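Side-chain contacts in putative polyprenyl synthetase (Streptomyces coelicolor, PDB 3NF2), which probably joins isoprenyl diphosphate units into longer prenyl diphosphates, as a magnesium-dependent prenyltransferase of the FPP/GGPP synthase family: residues E317-V322 with R327-F332; R310-A315 with A334-V339; A56-L61 with A189-I194; L9-T14 with S65-G70. All coordinates share one frame; numbering follows the deposited sequence.

Overall arrangement
The four contacts join helices of a mainly helical chain. Interactions 1 and 2 both tie helix 300-319 to helix 326-339, with centres about 11 Å apart. Interactions 3 and 4 share helix 57-67, and their centres lie about 9 Å apart; there Ser-65 OG sits 2.7 Å from Ser-192 O, a probable hydrogen bond. Phe-332 links interaction 1 to both of these: its CE2 is 3.7 Å from Leu-61 CD1, and its CE1 is 3.6 Å from Val-68 CG2. Leu-335 CD1 of interaction 2 also packs on Leu-61 CD1, at 3.7 Å. Interaction 3 reaches the probable diphosphate site: Arg-58, with Lys-55 N and Arg-104, binds a sulfate there.

Interaction 1. Residues E317-V322 with R327-F332; sequences EALDAV and RVRDRF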
loop_
_atom_site.group_PDB
_atom_site.type_symbol
_atom_site.label_atom_id
_atom_site.label_comp_id
_atom_site.label_asym_id
_atom_site.label_seq_id
_atom_site.Cartn_x
_atom_site.Cartn_y
_atom_site.Cartn_z
ATOM N N GLU A 317 8.390 -32.965 0.605
ATOM C CA GLU A 317 8.715 -33.642 -0.645
ATOM C C GLU A 317 9.127 -32.675 -1.776
ATOM O O GLU A 317 9.750 -33.092 -2.754
ATOM C CB GLU A 317 7.594 -34.644 -1.006
ATOM C CG GLU A 317 7.050 -34.694 -2.432
ATOM C CD GLU A 317 5.827 -35.622 -2.546
ATOM O OE1 GLU A 317 5.652 -36.503 -1.673
ATOM O OE2 GLU A 317 5.038 -35.472 -3.506
ATOM N N ALA A 318 8.829 -31.384 -1.626
ATOM C CA ALA A 318 9.351 -30.378 -2.567
ATOM C C ALA A 318 10.819 -30.024 -2.273
ATOM O O ALA A 318 11.576 -29.722 -3.193
ATOM C CB ALA A 318 8.483 -29.127 -2.589
ATOM N N LEU A 319 11.211 -30.067 -0.996
ATOM C CA LEU A 319 12.609 -29.879 -0.584
ATOM C C LEU A 319 13.559 -30.888 -1.213
ATOM O O LEU A 319 14.706 -30.555 -1.509
ATOM C CB LEU A 319 12.757 -30.012 0.930
ATOM C CG LEU A 319 12.570 -28.835 1.880
ATOM C CD1 LEU A 319 12.691 -29.348 3.301
ATOM C CD2 LEU A 319 13.566 -27.716 1.623
ATOM N N ASP A 320 13.083 -32.124 -1.377
ATOM C CA ASP A 320 13.836 -33.209 -2.014
ATOM C C ASP A 320 14.296 -32.848 -3.435
ATOM O O ASP A 320 15.365 -33.279 -3.875
ATOM C CB ASP A 320 12.985 -34.488 -2.049
ATOM C CG ASP A 320 12.580 -34.979 -0.652
ATOM O OD1 ASP A 320 13.076 -34.425 0.361
ATOM O OD2 ASP A 320 11.776 -35.940 -0.570
ATOM N N ALA A 321 13.491 -32.039 -4.126
ATOM C CA ALA A 321 13.730 -31.652 -5.521
ATOM C C ALA A 321 14.849 -30.620 -5.723
ATOM O O ALA A 321 15.317 -30.426 -6.850
ATOM C CB ALA A 321 12.422 -31.155 -6.166
ATOM N N VAL A 322 15.269 -29.954 -4.648
ATOM C CA VAL A 322 16.305 -28.920 -4.759
ATOM C C VAL A 322 17.672 -29.294 -4.179
ATOM O O VAL A 322 17.789 -29.720 -3.018
ATOM C CB VAL A 322 15.856 -27.535 -4.215
ATOM C CG1 VAL A 322 15.462 -26.621 -5.369
ATOM C CG2 VAL A 322 14.726 -27.672 -3.206
ATOM N N ARG A 327 22.688 -30.010 5.699
ATOM C CA ARG A 327 22.469 -29.394 7.007
ATOM C C ARG A 327 21.321 -28.384 6.926
ATOM O O ARG A 327 20.561 -28.213 7.886
ATOM C CB ARG A 327 23.728 -28.678 7.510
ATOM C CG ARG A 327 25.064 -29.281 7.080
ATOM C CD ARG A 327 26.226 -28.593 7.793
ATOM N NE ARG A 327 26.254 -27.146 7.571
ATOM C CZ ARG A 327 26.729 -26.255 8.443
ATOM N NH1 ARG A 327 27.214 -26.651 9.615
ATOM N NH2 ARG A 327 26.710 -24.959 8.147
ATOM N N VAL A 328 21.215 -27.715 5.774
ATOM C CA VAL A 328 20.182 -26.710 5.528
ATOM C C VAL A 328 18.831 -27.398 5.319
ATOM O O VAL A 328 17.834 -27.007 5.925
ATOM C CB VAL A 328 20.546 -25.806 4.318
ATOM C CG1 VAL A 328 19.526 -24.700 4.135
ATOM C CG2 VAL A 328 21.937 -25.203 4.500
ATOM N N ARG A 329 18.831 -28.430 4.473
ATOM C CA ARG A 329 17.646 -29.256 4.246
ATOM C C ARG A 329 17.071 -29.800 5.552
ATOM O O ARG A 329 15.856 -29.764 5.751
ATOM C CB ARG A 329 17.955 -30.398 3.274
ATOM C CG ARG A 329 16.714 -31.094 2.725
ATOM C CD ARG A 329 17.072 -32.281 1.848
ATOM N NE ARG A 329 17.518 -31.875 0.519
ATOM C CZ ARG A 329 18.770 -31.541 0.222
ATOM N NH1 ARG A 329 19.701 -31.559 1.163
ATOM N NH2 ARG A 329 19.089 -31.188 -1.016
ATOM N N ASP A 330 17.943 -30.283 6.438
ATOM C CA ASP A 330 17.548 -30.767 7.765
ATOM C C ASP A 330 16.869 -29.677 8.591
ATOM O O ASP A 330 15.901 -29.938 9.312
ATOM C CB ASP A 330 18.768 -31.304 8.533
ATOM C CG ASP A 330 19.031 -32.794 8.281
ATOM O OD1 ASP A 330 19.570 -33.457 9.198
ATOM O OD2 ASP A 330 18.704 -33.305 7.182
ATOM N N ARG A 331 17.388 -28.456 8.479
ATOM C CA ARG A 331 16.837 -27.315 9.199
ATOM C C ARG A 331 15.455 -26.920 8.655
ATOM O O ARG A 331 14.539 -26.625 9.429
ATOM C CB ARG A 331 17.825 -26.143 9.181
ATOM C CG ARG A 331 18.891 -26.231 10.271
ATOM C CD ARG A 331 20.006 -25.213 10.075
ATOM N NE ARG A 331 20.698 -24.926 11.334
ATOM C CZ ARG A 331 21.694 -24.052 11.472
ATOM N NH1 ARG A 331 22.247 -23.861 12.665
ATOM N NH2 ARG A 331 22.142 -23.368 10.423
ATOM N N PHE A 332 15.306 -26.958 7.332
ATOM C CA PHE A 332 14.025 -26.696 6.676
ATOM C C PHE A 332 12.969 -27.749 7.027
ATOM O O PHE A 332 11.789 -27.429 7.201
ATOM C CB PHE A 332 14.216 -26.669 5.166
ATOM C CG PHE A 332 14.517 -25.312 4.604
ATOM C CD1 PHE A 332 15.814 -24.950 4.283
ATOM C CD2 PHE A 332 13.493 -24.404 4.362
ATOM C CE1 PHE A 332 16.083 -23.698 3.747
ATOM C CE2 PHE A 332 13.754 -23.152 3.819
ATOM C CZ PHE A 332 15.049 -22.797 3.512
#
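The carbonyl O of Val-322 accepts a hydrogen bond of 2.8 Å from Arg-329 NH2, in one of two modelled conformers of the arginine. The donor lies in the carbonyl plane, but the bond is bent, with an N-H...O angle of 132°. The oxygen also sits 26° out of the guanidinium plane. Arg-329 leaves its helix with CG anti to the backbone N (chi1 -166°), and a bend at chi3 brings the edge of the guanidinium to the carbonyls of the 319-322 turn. Its NE comes to 3.7 Å from Leu-319 O; this is a contact and not a bond. The second terminal nitrogen, NH1, bonds to Met-324 O and forms a salt bridge with Asp-326. In this conformer one arginine thus reaches several points of the connection between the two helices. Asp-320 OD1 is 5.1 Å from Arg-329 NE, so any attraction there is probably modest.

The apolar half is carried by Leu-319. Both of its methyls meet Phe-332 CB, CD1 at 3.6 Å and CD2 at 3.8 Å. The two side chains cross at about a right angle, and CD2 approaches the ring obliquely. An alanine here has neither methyl, and a gap would probably open beside Phe-332 CB, leaving the helices less firmly packed. Beyond this pair, the Phe-332 ring meets Tyr-212 and packs on Leu-61 and Leu-64. The arrangement is a helical hairpin: a type I turn from Leu-319 to Val-322 follows helix 300-319, and an arginine of helix 326-339 bonds back to the turn.

Interaction 2. Residues R310-A315 with A334-V339; sequences RQHTIA and ALADFV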
loop_
_atom_site.group_PDB
_atom_site.type_symbol
_atom_site.label_atom_id
_atom_site.label_comp_id
_atom_site.label_asym_id
_atom_site.label_seq_id
_atom_site.Cartn_x
_atom_site.Cartn_y
_atom_site.Cartn_z
ATOM N N ARG A 310 -1.217 -33.894 4.820
ATOM C CA ARG A 310 -0.981 -33.933 3.378
ATOM C C ARG A 310 -0.077 -32.787 2.927
ATOM O O ARG A 310 0.872 -33.013 2.181
ATOM C CB ARG A 310 -2.299 -33.905 2.589
ATOM C CG ARG A 310 -2.151 -34.269 1.100
ATOM C CD ARG A 310 -3.180 -33.541 0.223
ATOM N NE ARG A 310 -3.007 -33.849 -1.202
ATOM C CZ ARG A 310 -3.263 -33.008 -2.208
ATOM N NH1 ARG A 310 -3.703 -31.775 -1.978
ATOM N NH2 ARG A 310 -3.068 -33.400 -3.460
ATOM N N GLN A 311 -0.373 -31.573 3.393
ATOM C CA GLN A 311 0.350 -30.373 2.963
ATOM C C GLN A 311 1.802 -30.350 3.450
ATOM O O GLN A 311 2.698 -29.942 2.711
ATOM C CB GLN A 311 -0.393 -29.108 3.396
ATOM C CG GLN A 311 -1.674 -28.862 2.622
ATOM C CD GLN A 311 -1.394 -28.515 1.176
ATOM O OE1 GLN A 311 -0.362 -27.925 0.863
ATOM N NE2 GLN A 311 -2.307 -28.886 0.283
ATOM N N HIS A 312 2.002 -30.783 4.690
ATOM C CA HIS A 312 3.317 -31.046 5.268
ATOM C C HIS A 312 4.160 -31.911 4.323
ATOM O O HIS A 312 5.294 -31.564 3.998
ATOM C CB HIS A 312 3.131 -31.746 6.616
ATOM C CG HIS A 312 4.406 -32.068 7.333
ATOM N ND1 HIS A 312 5.183 -33.165 7.021
ATOM C CD2 HIS A 312 5.014 -31.462 8.380
ATOM C CE1 HIS A 312 6.226 -33.208 7.831
ATOM N NE2 HIS A 312 6.150 -32.183 8.662
ATOM N N THR A 313 3.573 -33.019 3.882
ATOM C CA THR A 313 4.209 -33.988 3.005
ATOM C C THR A 313 4.571 -33.379 1.654
ATOM O O THR A 313 5.691 -33.555 1.193
ATOM C CB THR A 313 3.304 -35.242 2.847
ATOM O OG1 THR A 313 3.219 -35.915 4.111
ATOM C CG2 THR A 313 3.821 -36.207 1.773
ATOM N N ILE A 314 3.642 -32.652 1.035
ATOM C CA ILE A 314 3.913 -31.967 -0.246
ATOM C C ILE A 314 5.046 -30.933 -0.122
ATOM O O ILE A 314 5.882 -30.795 -1.035
ATOM C CB ILE A 314 2.637 -31.315 -0.835
ATOM C CG1 ILE A 314 1.551 -32.381 -1.020
ATOM C CG2 ILE A 314 2.926 -30.613 -2.189
ATOM C CD1 ILE A 314 0.128 -31.841 -1.022
ATOM N N ALA A 315 5.080 -30.236 1.016
ATOM C CA ALA A 315 6.148 -29.277 1.313
ATOM C C ALA A 315 7.513 -29.970 1.421
ATOM O O ALA A 315 8.434 -29.644 0.677
ATOM C CB ALA A 315 5.840 -28.501 2.591
ATOM N N ALA A 334 12.883 -29.484 9.862
ATOM C CA ALA A 334 12.509 -29.369 11.270
ATOM C C ALA A 334 11.515 -28.244 11.556
ATOM O O ALA A 334 10.719 -28.344 12.496
ATOM C CB ALA A 334 13.749 -29.216 12.142
ATOM N N LEU A 335 11.574 -27.173 10.766
ATOM C CA LEU A 335 10.595 -26.088 10.863
ATOM C C LEU A 335 9.218 -26.589 10.455
ATOM O O LEU A 335 8.216 -26.279 11.106
ATOM C CB LEU A 335 11.002 -24.898 9.994
ATOM C CG LEU A 335 12.118 -24.013 10.556
ATOM C CD1 LEU A 335 12.681 -23.130 9.471
ATOM C CD2 LEU A 335 11.644 -23.171 11.739
ATOM N N ALA A 336 9.198 -27.393 9.391
ATOM C CA ALA A 336 7.982 -28.024 8.888
ATOM C C ALA A 336 7.287 -28.902 9.929
ATOM O O ALA A 336 6.058 -28.930 9.992
ATOM C CB ALA A 336 8.272 -28.809 7.618
ATOM N N ASP A 337 8.065 -29.595 10.757
ATOM C CA ASP A 337 7.490 -30.384 11.841
ATOM C C ASP A 337 7.009 -29.499 12.990
ATOM O O ASP A 337 6.012 -29.821 13.629
ATOM C CB ASP A 337 8.473 -31.445 12.351
ATOM C CG ASP A 337 9.062 -32.300 11.229
ATOM O OD1 ASP A 337 8.588 -32.225 10.072
ATOM O OD2 ASP A 337 10.018 -33.053 11.511
ATOM N N PHE A 338 7.709 -28.391 13.245
ATOM C CA PHE A 338 7.306 -27.444 14.299
ATOM C C PHE A 338 5.958 -26.801 13.986
ATOM O O PHE A 338 5.163 -26.520 14.888
ATOM C CB PHE A 338 8.361 -26.346 14.519
ATOM C CG PHE A 338 7.941 -25.287 15.521
ATOM C CD1 PHE A 338 7.411 -24.067 15.095
ATOM C CD2 PHE A 338 8.058 -25.519 16.891
ATOM C CE1 PHE A 338 7.010 -23.094 16.015
ATOM C CE2 PHE A 338 7.665 -24.549 17.820
ATOM C CZ PHE A 338 7.138 -23.336 17.379
ATOM N N VAL A 339 5.725 -26.575 12.696
ATOM C CA VAL A 339 4.504 -25.956 12.194
ATOM C C VAL A 339 3.232 -26.748 12.555
ATOM O O VAL A 339 2.177 -26.150 12.795
ATOM C CB VAL A 339 4.647 -25.651 10.679
ATOM C CG1 VAL A 339 3.387 -25.994 9.896
ATOM C CG2 VAL A 339 5.044 -24.188 10.478
#
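A histidine-carboxylate hydrogen bond joins the two helices near the protein surface. His-312 NE2 donates to Asp-337 OD1 at 2.8 Å, with an N-H...O angle of 147°. The oxygen lies close to the ring plane of His-312. On the other side of the bond, NE2 meets OD1 on its anti side, somewhat out of the carboxylate plane. Ring and carboxylate are turned 27° from each other, so they are neither coplanar nor stacked. The negative carboxylate would probably stabilise a positive charge on the imidazole.

The ring spans the gap because a chi1 of -179° sets His-312 CG trans to its own nitrogen. This sends the imidazole across to helix 326-339 edge first. Along the same edge, CD2 touches Ala-336 O at 3.2 Å. The methyl of Ala-336 lies to one side of the ring plane, its CB 4.1 Å from His-312 NE2. A leucine in place of His-312 would probably leave Asp-337 OD1 without this donor and take away the bond between the helices.

The backbones are close here, with the CA atoms of His-312 and Ala-336 6.6 Å apart. Ile-316, one turn after His-312, also packs on Ala-336 and Asp-337. Gln-311 and Val-339 face helix 203-230, where Gln-311 bonds to His-215. Leu-335 and Phe-338 turn instead to helix 5-25, and Leu-335 also touches helix 57-67.

Interaction 3. Residues A56-L61 with A189-I194; sequences AVRPAL and ACASSI. With SO4 (sulfate ion), chain B.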
loop_
_atom_site.group_PDB
_atom_site.type_symbol
_atom_site.label_atom_id
_atom_site.label_comp_id
_atom_site.label_asym_id
_atom_site.label_seq_id
_atom_site.Cartn_x
_atom_site.Cartn_y
_atom_site.Cartn_z
ATOM N N ALA A 56 8.338 -16.266 15.120
ATOM C CA ALA A 56 9.455 -15.883 14.272
ATOM C C ALA A 56 9.723 -16.871 13.141
ATOM O O ALA A 56 10.870 -17.033 12.715
ATOM C CB ALA A 56 10.702 -15.689 15.116
ATOM N N VAL A 57 8.662 -17.504 12.640
ATOM C CA VAL A 57 8.786 -18.515 11.592
ATOM C C VAL A 57 9.342 -17.922 10.294
ATOM O O VAL A 57 10.346 -18.420 9.766
ATOM C CB VAL A 57 7.444 -19.248 11.324
ATOM C CG1 VAL A 57 7.616 -20.300 10.234
ATOM C CG2 VAL A 57 6.921 -19.891 12.594
ATOM N N ARG A 58 8.703 -16.858 9.803
ATOM C CA ARG A 58 9.127 -16.194 8.559
ATOM C C ARG A 58 10.589 -15.669 8.548
ATOM O O ARG A 58 11.326 -15.936 7.576
ATOM C CB ARG A 58 8.133 -15.097 8.121
ATOM C CG ARG A 58 6.694 -15.553 7.903
ATOM C CD ARG A 58 5.732 -14.354 7.784
ATOM N NE ARG A 58 5.839 -13.473 8.943
ATOM C CZ ARG A 58 5.006 -13.472 9.980
ATOM N NH1 ARG A 58 3.953 -14.277 10.008
ATOM N NH2 ARG A 58 5.219 -12.643 10.991
ATOM N N PRO A 59 11.011 -14.920 9.600
ATOM C CA PRO A 59 12.419 -14.502 9.601
ATOM C C PRO A 59 13.412 -15.673 9.625
ATOM O O PRO A 59 14.377 -15.675 8.841
ATOM C CB PRO A 59 12.551 -13.653 10.875
ATOM C CG PRO A 59 11.266 -13.785 11.611
ATOM C CD PRO A 59 10.236 -14.217 10.643
ATOM N N ALA A 60 13.159 -16.659 10.489
ATOM C CA ALA A 60 13.980 -17.875 10.547
ATOM C C ALA A 60 14.084 -18.536 9.177
ATOM O O ALA A 60 15.145 -18.982 8.782
ATOM C CB ALA A 60 13.419 -18.869 11.571
ATOM N N LEU A 61 12.971 -18.560 8.457
ATOM C CA LEU A 61 12.891 -19.173 7.147
ATOM C C LEU A 61 13.754 -18.422 6.138
ATOM O O LEU A 61 14.501 -19.037 5.381
ATOM C CB LEU A 61 11.427 -19.189 6.705
ATOM C CG LEU A 61 10.722 -20.405 6.104
ATOM C CD1 LEU A 61 11.460 -21.707 6.317
ATOM C CD2 LEU A 61 9.326 -20.493 6.699
ATOM N N ALA A 189 5.789 -18.829 1.319
ATOM C CA ALA A 189 6.457 -19.198 0.076
ATOM C C ALA A 189 7.554 -18.199 -0.233
ATOM O O ALA A 189 8.667 -18.581 -0.599
ATOM C CB ALA A 189 5.460 -19.233 -1.061
ATOM N N CYS A 190 7.220 -16.918 -0.072
ATOM C CA CYS A 190 8.158 -15.839 -0.280
ATOM C C CYS A 190 9.281 -15.880 0.749
ATOM O O CYS A 190 10.442 -15.774 0.388
ATOM C CB CYS A 190 7.462 -14.478 -0.244
ATOM S SG CYS A 190 8.609 -13.114 -0.564
ATOM N N ALA A 191 8.935 -16.049 2.018
ATOM C CA ALA A 191 9.941 -16.143 3.076
ATOM C C ALA A 191 10.902 -17.314 2.856
ATOM O O ALA A 191 12.095 -17.196 3.122
ATOM C CB ALA A 191 9.277 -16.259 4.428
ATOM N N SER A 192 10.367 -18.428 2.349
ATOM C CA SER A 192 11.146 -19.633 2.085
ATOM C C SER A 192 12.114 -19.500 0.917
ATOM O O SER A 192 13.099 -20.228 0.858
ATOM C CB SER A 192 10.223 -20.836 1.835
ATOM O OG SER A 192 9.575 -21.228 3.033
ATOM N N SER A 193 11.832 -18.588 -0.006
ATOM C CA SER A 193 12.639 -18.475 -1.222
ATOM C C SER A 193 13.441 -17.170 -1.367
ATOM O O SER A 193 14.315 -17.082 -2.233
ATOM C CB SER A 193 11.771 -18.688 -2.462
ATOM O OG SER A 193 10.870 -17.610 -2.659
ATOM N N ILE A 194 13.159 -16.172 -0.530
ATOM C CA ILE A 194 13.729 -14.832 -0.724
ATOM C C ILE A 194 15.243 -14.712 -0.401
ATOM O O ILE A 194 15.995 -14.089 -1.163
ATOM C CB ILE A 194 12.874 -13.719 -0.027
ATOM C CG1 ILE A 194 13.193 -12.340 -0.614
ATOM C CG2 ILE A 194 12.976 -13.780 1.522
ATOM C CD1 ILE A 194 12.290 -11.223 -0.109
HETATM S S SO4 B . 2.953 -13.246 13.859
HETATM O O1 SO4 B . 4.171 -12.511 13.515
HETATM O O2 SO4 B . 3.159 -13.902 15.148
HETATM O O3 SO4 B . 1.837 -12.296 13.930
HETATM O O4 SO4 B . 2.648 -14.272 12.853
#
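Ala-191 points its methyl at the backbone of helix 57-67, where CB lies 3.8 Å from Arg-58 O and 4.0 Å from Arg-58 CB. The small Ala-191 and Ser-192 are consistent with the close approach: the axes of 57-61 and 189-194 come to 8.2 Å and run nearly parallel, at 24°. One turn on, Leu-61 leans over Ser-192, and its CG is 3.4 Å from Ser-192 OG. This is a plain van der Waals contact; the buried hydroxyl is hydrogen-bonded to Leu-188 O of its own helix.

Across to Ala-191, Arg-58 offers its CB; its side chain also touches Leu-187 and Leu-188. Its CG lies anti to the carbonyl carbon (chi1 -57°), and a bend at chi3 carries the guanidinium group off to the sulfate. The anion is met at the edge of the group: NH2 bonds to sulfate O1 at 2.7 Å and NH1 to O4 at 3.1 Å. Glu-84 holds NE by a salt bridge and probably fixes the rotation of the group. Lys-55 N and Arg-104 also bind the sulfate. The anion, probably from the crystallisation liquor, sits where this family's conserved GGKxxRP motif would be expected to hold the diphosphate of isopentenyl diphosphate.

Interaction 4. Residues L9-T14 with S65-G70; sequences LERGRT and SAEVTG
Arg-11 and Glu-67 form a two-pronged salt bridge. Arg-11 NH2 donates to Glu-67 OE1 at 2.6 Å, and Arg-11 NH1 donates to Glu-67 OE2 at 2.8 Å. Both bonds are fairly straight, at 168° and 160°. The guanidinium group meets the carboxylate end-on, and both oxygens lie close to its plane. The carboxylate plane is turned 59° from that of the guanidinium, so the nitrogens come to the oxygens from above the carboxylate plane. The bridge ties helix 5-25 to the end of helix 57-67.

The two side chains reach for each other across the space between their helices. The Arg-11 chain starts out beside its carbonyl carbon and bends at chi2 and chi3 to reach Glu-67. Glu-67 is extended beyond CG and reaches back to meet it. The two nitrogens grip separate oxygens, which probably restrains the carboxylate from turning. A second arginine, Arg-331, stands nearby; it makes a long, weak ion pair with Glu-67, whose negative charge probably eases the closeness of the two arginines.

Past the charged ends, contact passes to the neighbours. The Arg-11 side chain lies against Val-63 and Leu-64 of helix 57-67 and touches Pro-73. In the turn after Glu-67, Thr-69 OG1 bonds to Ala-66 O at 2.8 Å. Helix 326-339 packs against both segments, meeting Leu-9 through Leu-335 and Phe-338, and Val-68 through Val-328 and Phe-332.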
loop_
_atom_site.group_PDB
_atom_site.type_symbol
_atom_site.label_atom_id
_atom_site.label_comp_id
_atom_site.label_asym_id
_atom_site.label_seq_id
_atom_site.Cartn_x
_atom_site.Cartn_y
_atom_site.Cartn_z
ATOM N N LEU A 9 14.486 -20.154 15.473
ATOM C CA LEU A 9 13.495 -19.095 15.676
ATOM C C LEU A 9 14.107 -17.891 16.395
ATOM O O LEU A 9 13.802 -16.746 16.059
ATOM C CB LEU A 9 12.276 -19.616 16.451
ATOM C CG LEU A 9 11.425 -20.751 15.868
ATOM C CD1 LEU A 9 10.274 -21.071 16.811
ATOM C CD2 LEU A 9 10.894 -20.430 14.472
ATOM N N GLU A 10 14.968 -18.176 17.374
ATOM C CA GLU A 10 15.795 -17.176 18.045
ATOM C C GLU A 10 16.738 -16.488 17.054
ATOM O O GLU A 10 16.825 -15.259 17.022
ATOM C CB GLU A 10 16.599 -17.845 19.174
ATOM C CG GLU A 10 17.790 -17.042 19.717
ATOM C CD GLU A 10 17.423 -16.093 20.855
ATOM O OE1 GLU A 10 16.391 -15.388 20.764
ATOM O OE2 GLU A 10 18.189 -16.046 21.844
ATOM N N ARG A 11 17.421 -17.297 16.244
ATOM C CA ARG A 11 18.348 -16.821 15.217
ATOM C C ARG A 11 17.709 -15.809 14.260
ATOM O O ARG A 11 18.314 -14.782 13.956
ATOM C CB ARG A 11 18.900 -18.014 14.431
ATOM C CG ARG A 11 20.009 -17.706 13.452
ATOM C CD ARG A 11 19.913 -18.661 12.282
ATOM N NE ARG A 11 21.222 -18.990 11.732
ATOM C CZ ARG A 11 21.419 -19.751 10.660
ATOM N NH1 ARG A 11 20.387 -20.267 10.000
ATOM N NH2 ARG A 11 22.656 -19.996 10.246
ATOM N N GLY A 12 16.488 -16.100 13.810
ATOM C CA GLY A 12 15.754 -15.226 12.895
ATOM C C GLY A 12 15.255 -13.944 13.543
ATOM O O GLY A 12 15.310 -12.873 12.930
ATOM N N ARG A 13 14.770 -14.065 14.782
ATOM C CA ARG A 13 14.242 -12.924 15.532
ATOM C C ARG A 13 15.340 -11.916 15.873
ATOM O O ARG A 13 15.178 -10.716 15.632
ATOM C CB ARG A 13 13.496 -13.399 16.792
ATOM C CG ARG A 13 13.227 -12.316 17.838
ATOM C CD ARG A 13 11.998 -12.617 18.693
ATOM N NE ARG A 13 11.702 -14.044 18.782
ATOM C CZ ARG A 13 10.522 -14.577 18.483
ATOM N NH1 ARG A 13 9.525 -13.800 18.083
ATOM N NH2 ARG A 13 10.337 -15.887 18.585
ATOM N N THR A 14 16.457 -12.409 16.409
ATOM C CA THR A 14 17.577 -11.556 16.822
ATOM C C THR A 14 18.304 -10.904 15.651
ATOM O O THR A 14 18.859 -9.821 15.801
ATOM C CB THR A 14 18.594 -12.307 17.705
ATOM O OG1 THR A 14 19.143 -13.412 16.975
ATOM C CG2 THR A 14 17.932 -12.808 18.996
ATOM N N SER A 65 16.891 -19.603 4.034
ATOM C CA SER A 65 16.801 -19.579 2.577
ATOM C C SER A 65 18.113 -19.155 1.921
ATOM O O SER A 65 18.473 -19.678 0.874
ATOM C CB SER A 65 15.673 -18.647 2.130
ATOM O OG SER A 65 15.424 -18.773 0.739
ATOM N N ALA A 66 18.815 -18.215 2.552
ATOM C CA ALA A 66 20.098 -17.727 2.057
ATOM C C ALA A 66 21.186 -18.804 2.093
ATOM O O ALA A 66 21.999 -18.907 1.164
ATOM C CB ALA A 66 20.526 -16.481 2.834
ATOM N N GLU A 67 21.166 -19.620 3.145
ATOM C CA GLU A 67 22.131 -20.717 3.328
ATOM C C GLU A 67 22.091 -21.815 2.266
ATOM O O GLU A 67 23.076 -22.530 2.091
ATOM C CB GLU A 67 21.949 -21.353 4.700
ATOM C CG GLU A 67 22.270 -20.426 5.842
ATOM C CD GLU A 67 21.956 -21.042 7.175
ATOM O OE1 GLU A 67 22.899 -21.261 7.960
ATOM O OE2 GLU A 67 20.771 -21.320 7.438
ATOM N N VAL A 68 20.953 -21.945 1.580
ATOM C CA VAL A 68 20.758 -22.874 0.456
ATOM C C VAL A 68 21.818 -22.691 -0.645
ATOM O O VAL A 68 22.322 -23.672 -1.208
ATOM C CB VAL A 68 19.309 -22.743 -0.122
ATOM C CG1 VAL A 68 19.123 -23.480 -1.459
ATOM C CG2 VAL A 68 18.296 -23.244 0.889
ATOM N N THR A 69 22.167 -21.438 -0.930
ATOM C CA THR A 69 23.194 -21.136 -1.924
ATOM C C THR A 69 24.598 -21.218 -1.321
ATOM O O THR A 69 25.585 -21.232 -2.053
ATOM C CB THR A 69 23.001 -19.738 -2.541
ATOM O OG1 THR A 69 22.896 -18.766 -1.495
ATOM C CG2 THR A 69 21.746 -19.691 -3.385
ATOM N N GLY A 70 24.678 -21.265 0.008
ATOM C CA GLY A 70 25.960 -21.273 0.710
ATOM C C GLY A 70 26.318 -19.945 1.363
ATOM O O GLY A 70 27.303 -19.856 2.105
#